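Local coordinates for urocanate hydratase (Paenibacillus sp. Soil724D2, PDB 7NED), which catalyses the hydration of thiourocanate, a step of bacterial ergothioneine breakdown, and holds NAD+ as its cofactor, at residues A[235-238]-A[239-243]; A[291-294]-A[295-299]; A[367-371]-A[372-376]; A[409-412]-A[413-417]. All blocks are in the same frame, centred on the assembly; numbering follows the deposited sequence.

Interaction 1: residues A[235-238]-A[239-243]; sequences SDIY and PELVR
Pro239 packs its ring back against the turn that precedes it, among Ser235, Asp236, Ile237 and Tyr238, with its CG 3.2 Å from Ser235 O. A proline nitrogen carries no hydrogen, so this turn lacks the usual helical bond to Ser235 O and the helix kinks here. The next amide holds weakly: Glu240 N reaches Asp236 O at 3.4 Å. Regular i to i+4 bonding returns with Leu241 N to Ile237 O at 2.9 Å, and Leu241 CD1 meets Ile237 CG2, the two side chains crossing at a slant. Glu240 begins with CB lying 3.4 Å from Ile237 O and close to Asp236 O as well. Its CG stands anti to the backbone N (chi1 172°), and the bend at chi2 (71°) turns the carboxylate along the helix towards Arg243. This segment belongs to helix 234-243 of the Rossmann-like, NAD-binding part of the enzyme, and the Ser235 side chain lies about 5 Å from the dinucleotide. At the tip, Arg243 grips the carboxylate side-on: its NE gives a 2.8 Å bond to Glu240 OE2, approaching from above the carboxylate plane, while its NH2 meets Glu240 OE1 on the syn side at 2.9 Å. Glu240 OE1 also forms a salt bridge with Arg244. An alanine here would remove the carboxylate and would probably leave both arginines without this acidic mate, with the Arg243 guanidinium set free to turn. The buried Tyr238 bonds through OH to Thr252 O, while Pro239, nearer the surface, rests on Val295 of helix 282-305.

Interaction 2: residues A[291-294]-A[295-299]; sequences ASIA and VEVEA
Ile293 and Val297, one turn apart, meet through their CG2 methyls at 4.3 Å on the buried side of helix 282-305, a long helix of the Rossmann-like domain. With CG1 beside the backbone N (chi1 -75°), the CG2 branch of Ile293 is left anti to that nitrogen, beside the carbonyl carbon and towards the following turn. Val297 answers with CG2 beside its own backbone N, where the methyl also rests 3.4 Å from Ile293 O. Both side chains continue outward onto Ile317 of helix 317-323. The backbone beneath is regular, with Val297 N bonded to Ile293 O at 2.9 Å and the amides of Val295, Glu296 and Glu298 each bonded four residues back. The two glutamates adopt contrasting shapes. Glu296, its CG anti to the backbone N and its chain extended, carries the carboxylate away from the helix to the Tyr264 hydroxyl; the Glu296 side chain lies about 5 Å from the bound NAD. Its OE2 lies close to Asp253 OD2, and one of the two acids may hold a proton to relieve the crowding of charge. Glu298, on the exposed side, is instead bent at chi2 (-67°), which turns its carboxylate, while chi1 (-82°) sets CG beside the backbone N, anti to the carbonyl carbon and 3.4 Å from Ala294 O.

Interaction 3: residues A[367-371]-A[372-376]; sequences DEFIL and EAFSD
Ala373 sets its methyl over one face of the Phe369 ring in a CH-pi contact, CB lying 3.8 Å from the ring centroid and nearest to Phe369 CZ, towards the rim. With its CG anti to the backbone N (chi1 169°), the phenylalanine leans forward along helix 360-373 to receive that methyl. Its CE2 also comes within 4.0 Å of Phe374 CE2, the two rings lying obliquely to each other. An alanine in place of Phe369 would probably open a gap beside the Ala373 methyl and take away one of the neighbours of the Phe374 ring. Phe374 is the first residue to leave helical geometry, yet its N still bonds to Ile370 O at 2.9 Å; the same oxygen lies at the edge of the Phe374 ring, and Ile370 CG2 packs against CD2 of that ring. Further out, Phe369 O accepts a bond from Ala373 N at 2.9 Å and a weak one from Glu372 N, whose i to i+4 bond goes to Glu368 O. On the solvent side the Glu372 chain runs back over Glu368 O, its CG 3.1 Å away. Glu368 OE1 and Glu372 OE2 come to 4.7 Å, a proximity of like charges that the salt bridge from Glu368 to Arg388 is likely to ease, so the apolar end of the helix is bordered by two acids, of which Glu368 is paired with Arg388 of helix 378-390.

Interaction 4: residues A[409-412]-A[413-417]; sequences TKLA and LAVNQ
Leu411 and Val415 lie side by side on the buried side of helix 407-420, with Leu411 CD1 3.9 Å from Val415 CG2. In the leucine, CG anti to the backbone N (chi1 177°) together with chi2 of 61° brings CD1 towards the next turn. Val415 CG2 is also 3.3 Å from Leu411 O, the acceptor of its own backbone N. A second i to i+4 pair points another way: Thr409 CG2 and Leu413 CD1 run alongside each other at 3.9 Å, and Leu413 CG rests near Thr409 O. Four consecutive backbone bonds fix the spacing of these pairs, among them Leu413 N to Thr409 O at 2.9 Å and Ala414 N to Lys410 O at 3.1 Å. Beyond them, polar ends moor the helix. Thr409 OG1 is hydrogen-bonded to Asn513 OD1, and the buried Asn416 amide is satisfied at both ends, OD1 by Gly500 N and ND2 by Asp505 and Ser501. The extended Lys410 reaches Ala373 O and makes a cation-pi contact with Phe374. Within the C-terminal domain the helix packs against helix 360-373 through Leu411 and Ala414 and against helix 502-525 through Thr409 and Leu413, while Ala412 and Val415 rest on strand 428-441 and Leu411 on strand 351-355.

Overall arrangement
Each contact is local to one helix, so none closes a long loop, and the four follow in series without nesting or crossing. Interactions 1 and 2 come first, in the Rossmann-like domain; their centres are 10 Å apart, and helices 234-243 and 282-305 pack together there close to the bound NAD. The chain then passes to the C-terminal domain, where interaction 3 lies at the C-terminal end of helix 360-373 and interaction 4 lies on helix 407-420, their centres 12 Å apart and their side chains in touch. The pairs are remote from each other: interactions 2 and 4, on opposite sides of the chain's centre, have centres about 47 Å apart.

Interaction 1: residues A[235-238]-A[239-243]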
loop_
_atom_site.group_PDB
_atom_site.type_symbol
_atom_site.label_atom_id
_atom_site.label_comp_id
_atom_site.label_asym_id
_atom_site.label_seq_id
_atom_site.Cartn_x
_atom_site.Cartn_y
_atom_site.Cartn_z
ATOM N N SER A 235 -34.664 4.454 -7.541
ATOM C CA SER A 235 -34.672 5.014 -8.885
ATOM C C SER A 235 -36.088 5.167 -9.426
ATOM O O SER A 235 -36.265 5.757 -10.496
ATOM C CB SER A 235 -33.822 4.157 -9.850
ATOM O OG SER A 235 -34.290 2.817 -9.852
ATOM N N ASP A 236 -37.084 4.653 -8.716
ATOM C CA ASP A 236 -38.483 4.942 -9.008
ATOM C C ASP A 236 -39.032 6.058 -8.130
ATOM O O ASP A 236 -39.757 6.928 -8.623
ATOM C CB ASP A 236 -39.349 3.687 -8.804
ATOM C CG ASP A 236 -38.924 2.533 -9.699
ATOM O OD1 ASP A 236 -39.127 1.357 -9.310
ATOM O OD2 ASP A 236 -38.418 2.808 -10.799
ATOM N N ILE A 237 -38.695 6.055 -6.834
ATOM C CA ILE A 237 -39.339 6.988 -5.905
ATOM C C ILE A 237 -38.794 8.387 -6.106
ATOM O O ILE A 237 -39.553 9.367 -6.105
ATOM C CB ILE A 237 -39.154 6.547 -4.444
ATOM C CG1 ILE A 237 -39.846 5.201 -4.148
ATOM C CG2 ILE A 237 -39.637 7.687 -3.463
ATOM C CD1 ILE A 237 -41.336 5.210 -4.373
ATOM N N TYR A 238 -37.465 8.517 -6.250
ATOM C CA TYR A 238 -36.887 9.855 -6.332
ATOM C C TYR A 238 -37.431 10.611 -7.529
ATOM O O TYR A 238 -37.855 11.771 -7.358
ATOM C CB TYR A 238 -35.360 9.819 -6.366
ATOM C CG TYR A 238 -34.659 9.536 -5.050
ATOM C CD1 TYR A 238 -33.436 10.121 -4.776
ATOM C CD2 TYR A 238 -35.213 8.677 -4.095
ATOM C CE1 TYR A 238 -32.772 9.860 -3.607
ATOM C CE2 TYR A 238 -34.554 8.411 -2.920
ATOM C CZ TYR A 238 -33.316 9.002 -2.691
ATOM O OH TYR A 238 -32.641 8.732 -1.524
ATOM N N PRO A 239 -37.490 10.035 -8.728
ATOM C CA PRO A 239 -38.066 10.784 -9.857
ATOM C C PRO A 239 -39.526 11.101 -9.649
ATOM O O PRO A 239 -39.996 12.141 -10.130
ATOM C CB PRO A 239 -37.876 9.841 -11.053
ATOM C CG PRO A 239 -36.761 8.916 -10.642
ATOM C CD PRO A 239 -36.918 8.740 -9.158
ATOM N N GLU A 240 -40.252 10.226 -8.948
ATOM C CA GLU A 240 -41.660 10.492 -8.663
ATOM C C GLU A 240 -41.825 11.709 -7.752
ATOM O O GLU A 240 -42.740 12.515 -7.943
ATOM C CB GLU A 240 -42.303 9.245 -8.062
ATOM C CG GLU A 240 -43.708 9.449 -7.544
ATOM C CD GLU A 240 -44.723 9.635 -8.656
ATOM O OE1 GLU A 240 -45.916 9.794 -8.327
ATOM O OE2 GLU A 240 -44.335 9.615 -9.849
ATOM N N LEU A 241 -40.952 11.878 -6.763
ATOM C CA LEU A 241 -41.043 13.084 -5.947
ATOM C C LEU A 241 -40.759 14.319 -6.784
ATOM O O LEU A 241 -41.371 15.376 -6.588
ATOM C CB LEU A 241 -40.080 12.999 -4.771
ATOM C CG LEU A 241 -40.339 11.836 -3.828
ATOM C CD1 LEU A 241 -39.227 11.797 -2.794
ATOM C CD2 LEU A 241 -41.703 12.037 -3.147
ATOM N N VAL A 242 -39.843 14.204 -7.733
ATOM C CA VAL A 242 -39.586 15.301 -8.651
ATOM C C VAL A 242 -40.827 15.583 -9.482
ATOM O O VAL A 242 -41.188 16.741 -9.733
ATOM C CB VAL A 242 -38.378 14.959 -9.537
ATOM C CG1 VAL A 242 -38.249 15.972 -10.652
ATOM C CG2 VAL A 242 -37.108 14.879 -8.679
ATOM N N ARG A 243 -41.486 14.530 -9.942
ATOM C CA ARG A 243 -42.717 14.706 -10.697
ATOM C C ARG A 243 -43.768 15.441 -9.861
ATOM O O ARG A 243 -44.422 16.377 -10.335
ATOM C CB ARG A 243 -43.226 13.338 -11.152
ATOM C CG ARG A 243 -44.201 13.366 -12.323
ATOM C CD ARG A 243 -44.766 11.978 -12.628
ATOM N NE ARG A 243 -45.579 11.476 -11.516
ATOM C CZ ARG A 243 -46.769 11.968 -11.184
ATOM N NH1 ARG A 243 -47.276 12.980 -11.877
ATOM N NH2 ARG A 243 -47.442 11.465 -10.157
#

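Interaction 2: residues A[291-294]-A[295-299]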
loop_
_atom_site.group_PDB
_atom_site.type_symbol
_atom_site.label_atom_id
_atom_site.label_comp_id
_atom_site.label_asym_id
_atom_site.label_seq_id
_atom_site.Cartn_x
_atom_site.Cartn_y
_atom_site.Cartn_z
ATOM N N ALA A 291 -27.794 2.395 -15.200
ATOM C CA ALA A 291 -28.815 3.284 -15.741
ATOM C C ALA A 291 -29.762 3.763 -14.646
ATOM O O ALA A 291 -30.190 4.930 -14.654
ATOM C CB ALA A 291 -29.596 2.577 -16.847
ATOM N N SER A 292 -30.136 2.870 -13.718
ATOM C CA SER A 292 -31.054 3.270 -12.640
ATOM C C SER A 292 -30.379 4.245 -11.675
ATOM O O SER A 292 -31.006 5.196 -11.205
ATOM C CB SER A 292 -31.570 2.051 -11.883
ATOM O OG SER A 292 -32.511 1.302 -12.633
ATOM N N ILE A 293 -29.092 4.034 -11.373
ATOM C CA ILE A 293 -28.372 5.017 -10.571
ATOM C C ILE A 293 -28.359 6.367 -11.271
ATOM O O ILE A 293 -28.537 7.411 -10.636
ATOM C CB ILE A 293 -26.949 4.519 -10.275
ATOM C CG1 ILE A 293 -26.987 3.412 -9.204
ATOM C CG2 ILE A 293 -26.048 5.699 -9.929
ATOM C CD1 ILE A 293 -25.641 2.677 -9.089
ATOM N N ALA A 294 -28.137 6.373 -12.592
ATOM C CA ALA A 294 -28.161 7.632 -13.330
ATOM C C ALA A 294 -29.512 8.351 -13.177
ATOM O O ALA A 294 -29.564 9.571 -12.964
ATOM C CB ALA A 294 -27.840 7.361 -14.806
ATOM N N VAL A 295 -30.614 7.610 -13.282
ATOM C CA VAL A 295 -31.940 8.196 -13.077
ATOM C C VAL A 295 -32.075 8.777 -11.670
ATOM O O VAL A 295 -32.630 9.872 -11.470
ATOM C CB VAL A 295 -33.030 7.140 -13.334
ATOM C CG1 VAL A 295 -34.355 7.648 -12.830
ATOM C CG2 VAL A 295 -33.100 6.803 -14.812
ATOM N N GLU A 296 -31.628 8.025 -10.670
ATOM C CA GLU A 296 -31.728 8.502 -9.303
ATOM C C GLU A 296 -30.933 9.787 -9.113
ATOM O O GLU A 296 -31.426 10.740 -8.502
ATOM C CB GLU A 296 -31.262 7.424 -8.315
ATOM C CG GLU A 296 -31.398 7.904 -6.874
ATOM C CD GLU A 296 -30.950 6.894 -5.828
ATOM O OE1 GLU A 296 -30.616 5.708 -6.155
ATOM O OE2 GLU A 296 -30.942 7.312 -4.662
ATOM N N VAL A 297 -29.706 9.845 -9.624
ATOM C CA VAL A 297 -28.895 11.039 -9.410
ATOM C C VAL A 297 -29.428 12.225 -10.219
ATOM O O VAL A 297 -29.318 13.380 -9.794
ATOM C CB VAL A 297 -27.420 10.753 -9.742
ATOM C CG1 VAL A 297 -26.621 12.047 -9.738
ATOM C CG2 VAL A 297 -26.851 9.737 -8.771
ATOM N N GLU A 298 -29.991 11.980 -11.399
ATOM C CA GLU A 298 -30.671 13.064 -12.102
ATOM C C GLU A 298 -31.765 13.667 -11.232
ATOM O O GLU A 298 -31.908 14.890 -11.136
ATOM C CB GLU A 298 -31.276 12.550 -13.404
ATOM C CG GLU A 298 -30.285 12.484 -14.542
ATOM C CD GLU A 298 -29.828 13.869 -14.954
ATOM O OE1 GLU A 298 -30.651 14.665 -15.474
ATOM O OE2 GLU A 298 -28.609 14.131 -14.846
ATOM N N ALA A 299 -32.556 12.813 -10.597
ATOM C CA ALA A 299 -33.566 13.299 -9.665
ATOM C C ALA A 299 -32.925 14.081 -8.517
ATOM O O ALA A 299 -33.404 15.158 -8.141
ATOM C CB ALA A 299 -34.398 12.121 -9.158
#

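Interaction 3: residues A[367-371]-A[372-376]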
loop_
_atom_site.group_PDB
_atom_site.type_symbol
_atom_site.label_atom_id
_atom_site.label_comp_id
_atom_site.label_asym_id
_atom_site.label_seq_id
_atom_site.Cartn_x
_atom_site.Cartn_y
_atom_site.Cartn_z
ATOM N N ASP A 367 -19.691 4.549 29.332
ATOM C CA ASP A 367 -20.556 5.660 29.042
ATOM C C ASP A 367 -20.522 6.639 30.210
ATOM O O ASP A 367 -20.271 7.759 30.056
ATOM C CB ASP A 367 -22.003 5.198 28.824
ATOM C CG ASP A 367 -22.253 4.569 27.460
ATOM O OD1 ASP A 367 -21.501 4.808 26.528
ATOM O OD2 ASP A 367 -23.246 3.857 27.356
ATOM N N GLU A 368 -20.700 6.139 31.407
ATOM C CA GLU A 368 -20.702 6.986 32.580
ATOM C C GLU A 368 -19.342 7.657 32.796
ATOM O O GLU A 368 -19.274 8.784 33.174
ATOM C CB GLU A 368 -21.199 6.255 33.803
ATOM C CG GLU A 368 -22.685 6.039 33.800
ATOM C CD GLU A 368 -23.514 7.331 33.870
ATOM O OE1 GLU A 368 -23.065 8.358 34.351
ATOM O OE2 GLU A 368 -24.648 7.342 33.453
ATOM N N PHE A 369 -18.279 6.932 32.518
ATOM C CA PHE A 369 -16.975 7.509 32.604
ATOM C C PHE A 369 -16.828 8.680 31.652
ATOM O O PHE A 369 -16.331 9.680 32.026
ATOM C CB PHE A 369 -15.896 6.519 32.312
ATOM C CG PHE A 369 -14.572 7.157 32.154
ATOM C CD1 PHE A 369 -13.846 7.530 33.245
ATOM C CD2 PHE A 369 -14.075 7.436 30.914
ATOM C CE1 PHE A 369 -12.644 8.171 33.110
ATOM C CE2 PHE A 369 -12.860 8.071 30.774
ATOM C CZ PHE A 369 -12.153 8.429 31.869
ATOM N N ILE A 370 -17.315 8.544 30.442
ATOM C CA ILE A 370 -17.148 9.622 29.475
ATOM C C ILE A 370 -17.897 10.880 29.914
ATOM O O ILE A 370 -17.374 12.000 29.826
ATOM C CB ILE A 370 -17.593 9.139 28.082
ATOM C CG1 ILE A 370 -16.612 8.053 27.557
ATOM C CG2 ILE A 370 -17.646 10.306 27.150
ATOM C CD1 ILE A 370 -17.046 7.342 26.218
ATOM N N LEU A 371 -19.111 10.719 30.377
ATOM C CA LEU A 371 -19.898 11.849 30.835
ATOM C C LEU A 371 -19.215 12.637 31.985
ATOM O O LEU A 371 -19.334 13.821 32.056
ATOM C CB LEU A 371 -21.268 11.364 31.225
ATOM C CG LEU A 371 -22.049 10.759 30.090
ATOM C CD1 LEU A 371 -23.363 10.183 30.586
ATOM C CD2 LEU A 371 -22.213 11.703 28.900
ATOM N N GLU A 372 -18.459 11.950 32.817
ATOM C CA GLU A 372 -17.766 12.542 33.920
ATOM C C GLU A 372 -16.413 13.114 33.532
ATOM O O GLU A 372 -16.056 14.142 33.968
ATOM C CB GLU A 372 -17.517 11.547 35.049
ATOM C CG GLU A 372 -18.684 10.719 35.541
ATOM C CD GLU A 372 -18.300 9.404 36.280
ATOM O OE1 GLU A 372 -17.171 8.900 36.172
ATOM O OE2 GLU A 372 -19.146 8.832 36.975
ATOM N N ALA A 373 -15.660 12.392 32.735
ATOM C CA ALA A 373 -14.329 12.785 32.384
ATOM C C ALA A 373 -14.177 13.722 31.200
ATOM O O ALA A 373 -13.158 14.309 31.080
ATOM C CB ALA A 373 -13.449 11.562 32.224
ATOM N N PHE A 374 -15.193 13.834 30.340
ATOM C CA PHE A 374 -15.173 14.731 29.183
ATOM C C PHE A 374 -16.321 15.735 29.225
ATOM O O PHE A 374 -16.829 16.147 28.174
ATOM C CB PHE A 374 -15.240 13.946 27.866
ATOM C CG PHE A 374 -14.079 13.026 27.655
ATOM C CD1 PHE A 374 -12.974 13.447 26.928
ATOM C CD2 PHE A 374 -14.099 11.735 28.166
ATOM C CE1 PHE A 374 -11.905 12.601 26.737
ATOM C CE2 PHE A 374 -13.037 10.892 27.964
ATOM C CZ PHE A 374 -11.937 11.328 27.254
ATOM N N SER A 375 -16.739 16.139 30.432
ATOM C CA SER A 375 -17.972 16.921 30.577
ATOM C C SER A 375 -17.876 18.304 29.953
ATOM O O SER A 375 -18.912 18.880 29.607
ATOM C CB SER A 375 -18.364 17.044 32.058
ATOM O OG SER A 375 -17.344 17.676 32.825
ATOM N N ASP A 376 -16.663 18.836 29.742
ATOM C CA ASP A 376 -16.516 20.095 29.020
ATOM C C ASP A 376 -16.713 19.923 27.516
ATOM O O ASP A 376 -16.797 20.924 26.788
ATOM C CB ASP A 376 -15.138 20.676 29.321
ATOM C CG ASP A 376 -14.018 19.702 28.960
ATOM O OD1 ASP A 376 -13.325 19.926 27.940
ATOM O OD2 ASP A 376 -13.890 18.661 29.651
#

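Interaction 4: residues A[409-412]-A[413-417]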
loop_
_atom_site.group_PDB
_atom_site.type_symbol
_atom_site.label_atom_id
_atom_site.label_comp_id
_atom_site.label_asym_id
_atom_site.label_seq_id
_atom_site.Cartn_x
_atom_site.Cartn_y
_atom_site.Cartn_z
ATOM N N THR A 409 -6.646 8.560 23.441
ATOM C CA THR A 409 -5.676 7.973 24.355
ATOM C C THR A 409 -6.185 8.027 25.792
ATOM O O THR A 409 -6.105 7.042 26.531
ATOM C CB THR A 409 -4.356 8.735 24.219
ATOM O OG1 THR A 409 -3.913 8.648 22.855
ATOM C CG2 THR A 409 -3.286 8.185 25.178
ATOM N N LYS A 410 -6.676 9.196 26.205
ATOM C CA LYS A 410 -7.257 9.371 27.539
ATOM C C LYS A 410 -8.335 8.325 27.823
ATOM O O LYS A 410 -8.333 7.665 28.875
ATOM C CB LYS A 410 -7.826 10.790 27.644
ATOM C CG LYS A 410 -8.617 11.041 28.909
ATOM C CD LYS A 410 -8.906 12.507 29.060
ATOM C CE LYS A 410 -9.843 12.733 30.261
ATOM N NZ LYS A 410 -10.294 14.166 30.238
ATOM N N LEU A 411 -9.293 8.185 26.910
ATOM C CA LEU A 411 -10.343 7.187 27.099
ATOM C C LEU A 411 -9.754 5.784 27.231
ATOM O O LEU A 411 -10.097 5.031 28.145
ATOM C CB LEU A 411 -11.310 7.249 25.926
ATOM C CG LEU A 411 -12.400 6.194 25.985
ATOM C CD1 LEU A 411 -13.286 6.345 27.274
ATOM C CD2 LEU A 411 -13.240 6.381 24.752
ATOM N N ALA A 412 -8.889 5.398 26.293
ATOM C CA ALA A 412 -8.420 4.018 26.277
ATOM C C ALA A 412 -7.589 3.699 27.519
ATOM O O ALA A 412 -7.682 2.588 28.065
ATOM C CB ALA A 412 -7.615 3.746 24.995
ATOM N N LEU A 413 -6.777 4.657 27.985
ATOM C CA LEU A 413 -6.016 4.420 29.215
ATOM C C LEU A 413 -6.942 4.275 30.437
ATOM O O LEU A 413 -6.738 3.389 31.273
ATOM C CB LEU A 413 -5.009 5.553 29.444
ATOM C CG LEU A 413 -3.799 5.529 28.495
ATOM C CD1 LEU A 413 -2.925 6.749 28.783
ATOM C CD2 LEU A 413 -3.007 4.232 28.566
ATOM N N ALA A 414 -7.939 5.159 30.575
ATOM C CA ALA A 414 -8.912 5.017 31.672
ATOM C C ALA A 414 -9.597 3.660 31.612
ATOM O O ALA A 414 -9.701 2.968 32.633
ATOM C CB ALA A 414 -9.948 6.145 31.637
ATOM N N VAL A 415 -10.018 3.234 30.415
ATOM C CA VAL A 415 -10.744 1.971 30.290
ATOM C C VAL A 415 -9.839 0.804 30.642
ATOM O O VAL A 415 -10.262 -0.142 31.326
ATOM C CB VAL A 415 -11.327 1.819 28.878
ATOM C CG1 VAL A 415 -11.752 0.377 28.618
ATOM C CG2 VAL A 415 -12.517 2.791 28.666
ATOM N N ASN A 416 -8.581 0.832 30.159
ATOM C CA ASN A 416 -7.662 -0.237 30.518
ATOM C C ASN A 416 -7.481 -0.313 32.028
ATOM O O ASN A 416 -7.388 -1.407 32.597
ATOM C CB ASN A 416 -6.301 -0.054 29.820
ATOM C CG ASN A 416 -5.513 -1.338 29.792
ATOM O OD1 ASN A 416 -5.996 -2.354 29.282
ATOM N ND2 ASN A 416 -4.293 -1.311 30.339
ATOM N N GLN A 417 -7.369 0.830 32.692
ATOM C CA GLN A 417 -7.282 0.755 34.141
ATOM C C GLN A 417 -8.568 0.176 34.731
ATOM O O GLN A 417 -8.521 -0.601 35.696
ATOM C CB GLN A 417 -6.993 2.118 34.724
ATOM C CG GLN A 417 -6.886 2.112 36.229
ATOM C CD GLN A 417 -6.555 3.482 36.754
ATOM O OE1 GLN A 417 -6.179 4.364 35.990
ATOM N NE2 GLN A 417 -6.675 3.668 38.058
#